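PDB 3LYU: putative hydrogenase from Pyrococcus furiosus, which is probably an oxidoreductase that binds FAD and a [2Fe-2S] cluster, this chain being only its C-terminal alpha/beta domain. Local coordinates for residues V123-V126 / V127-Y130. Sequence-based numbering, arbitrary orientation.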
loop_
_atom_site.group_PDB
_atom_site.type_symbol
_atom_site.label_atom_id
_atom_site.label_comp_id
_atom_site.label_asym_id
_atom_site.label_seq_id
_atom_site.Cartn_x
_atom_site.Cartn_y
_atom_site.Cartn_z
ATOM N N VAL B 123 3.767 21.897 -7.729
ATOM C CA VAL B 123 2.924 21.649 -8.885
ATOM C C VAL B 123 1.543 21.208 -8.426
ATOM O O VAL B 123 0.556 21.447 -9.114
ATOM C CB VAL B 123 3.533 20.556 -9.801
ATOM C CG1 VAL B 123 2.511 20.082 -10.832
ATOM C CG2 VAL B 123 4.778 21.109 -10.497
ATOM N N PHE B 124 1.472 20.569 -7.263
ATOM C CA PHE B 124 0.198 20.114 -6.726
ATOM C C PHE B 124 -0.651 21.311 -6.295
ATOM O O PHE B 124 -1.880 21.295 -6.398
ATOM C CB PHE B 124 0.441 19.164 -5.552
ATOM C CG PHE B 124 -0.783 18.894 -4.722
ATOM C CD1 PHE B 124 -1.086 19.690 -3.614
ATOM C CD2 PHE B 124 -1.647 17.865 -5.057
ATOM C CE1 PHE B 124 -2.233 19.460 -2.855
ATOM C CE2 PHE B 124 -2.798 17.628 -4.302
ATOM C CZ PHE B 124 -3.090 18.430 -3.199
ATOM N N GLU B 125 0.018 22.355 -5.825
ATOM C CA GLU B 125 -0.665 23.565 -5.388
ATOM C C GLU B 125 -1.379 24.229 -6.573
ATOM O O GLU B 125 -2.499 24.731 -6.447
ATOM C CB GLU B 125 0.338 24.552 -4.783
ATOM C CG GLU B 125 1.293 23.949 -3.750
ATOM C CD GLU B 125 0.583 23.170 -2.643
ATOM O OE1 GLU B 125 -0.434 23.674 -2.109
ATOM O OE2 GLU B 125 1.057 22.055 -2.300
ATOM N N VAL B 126 -0.710 24.230 -7.721
ATOM C CA VAL B 126 -1.253 24.821 -8.932
ATOM C C VAL B 126 -2.431 24.002 -9.445
ATOM O O VAL B 126 -3.399 24.549 -9.982
ATOM C CB VAL B 126 -0.167 24.903 -10.042
ATOM C CG1 VAL B 126 -0.775 25.409 -11.342
ATOM C CG2 VAL B 126 0.948 25.814 -9.603
ATOM N N VAL B 127 -2.350 22.690 -9.267
ATOM C CA VAL B 127 -3.394 21.795 -9.741
ATOM C C VAL B 127 -4.640 21.807 -8.875
ATOM O O VAL B 127 -5.751 21.848 -9.398
ATOM C CB VAL B 127 -2.868 20.353 -9.858
ATOM C CG1 VAL B 127 -3.948 19.444 -10.358
ATOM C CG2 VAL B 127 -1.707 20.318 -10.810
ATOM N N LYS B 128 -4.461 21.769 -7.557
ATOM C CA LYS B 128 -5.605 21.781 -6.647
ATOM C C LYS B 128 -6.349 23.100 -6.857
ATOM O O LYS B 128 -7.527 23.240 -6.521
ATOM C CB LYS B 128 -5.139 21.662 -5.190
ATOM C CG LYS B 128 -4.191 22.775 -4.740
ATOM C CD LYS B 128 -4.563 23.326 -3.356
ATOM C CE LYS B 128 -4.343 22.318 -2.233
ATOM N NZ LYS B 128 -2.934 22.316 -1.762
ATOM N N GLU B 129 -5.642 24.057 -7.444
ATOM C CA GLU B 129 -6.175 25.379 -7.720
ATOM C C GLU B 129 -7.256 25.364 -8.797
ATOM O O GLU B 129 -8.199 26.151 -8.745
ATOM C CB GLU B 129 -5.034 26.288 -8.174
ATOM C CG GLU B 129 -5.384 27.769 -8.282
ATOM C CD GLU B 129 -5.112 28.528 -6.992
ATOM O OE1 GLU B 129 -5.634 28.111 -5.934
ATOM O OE2 GLU B 129 -4.374 29.537 -7.040
ATOM N N TYR B 130 -7.113 24.463 -9.769
ATOM C CA TYR B 130 -8.054 24.364 -10.891
ATOM C C TYR B 130 -9.069 23.221 -10.870
ATOM O O TYR B 130 -9.879 23.096 -11.788
ATOM C CB TYR B 130 -7.271 24.312 -12.213
ATOM C CG TYR B 130 -6.511 25.585 -12.503
ATOM C CD1 TYR B 130 -5.454 25.989 -11.690
ATOM C CD2 TYR B 130 -6.891 26.419 -13.553
ATOM C CE1 TYR B 130 -4.801 27.191 -11.910
ATOM C CE2 TYR B 130 -6.247 27.622 -13.782
ATOM C CZ TYR B 130 -5.205 28.005 -12.956
ATOM O OH TYR B 130 -4.579 29.212 -13.170
#
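Lys128 NZ donates to Glu125 OE1 at 2.9 Å, a salt bridge between neighbours three residues apart. The ammonium meets the oxygen from above the carboxylate plane, 40° out of it. The two side chains run alongside each other and point the same way. Lys128 reaches this place through a folded chain: CG sits between the backbone N and the carbonyl carbon (chi1 59°), and further bends turn the end back. The Phe124 ring lies beside the same ammonium and also packs on Pro8 of a second subunit. Phe124 CE1 is 3.1 Å from Lys128 NZ, an oblique approach, and Lys128 CB lies over one face, offset toward the rim. Glu125 OE2 sits at the ring edge, in its plane. With an alanine at Phe124 the ring beside Lys128 CE and NZ would be gone, and the lysine end would probably be freer to swing away from Glu125 OE1.

Both segments lie on helix 117-130, which links parallel strands 110-114 and 134-136 in a beta-alpha-beta unit. The parallel sheet has strand order 3-2-1-4-5, consistent with the Rossmann-like nucleotide-binding domain of ferredoxin reductase relatives. The Lys128 N to Phe124 O hydrogen bond, 2.9 Å, is nearly straight at 168°. The Val127 N to Val123 O hydrogen bond, 3.2 Å, is more bent. Away from the charged pair, valines line the buried side. Val123 CG1 and Val127 CG2 are 4.2 Å apart. Val123 touches Met113 and Val127 touches Val111, both on strand 110-114, while Val126 packs on Val99 and Leu103 of helix 84-104. Tyr130 turns the edge of its ring to the Val126 carbonyl, with Tyr130 CD1 3.0 Å from Val126 O. Tyr130 CE1 lies 4.4 Å from Val126 CG1, a loose apolar contact.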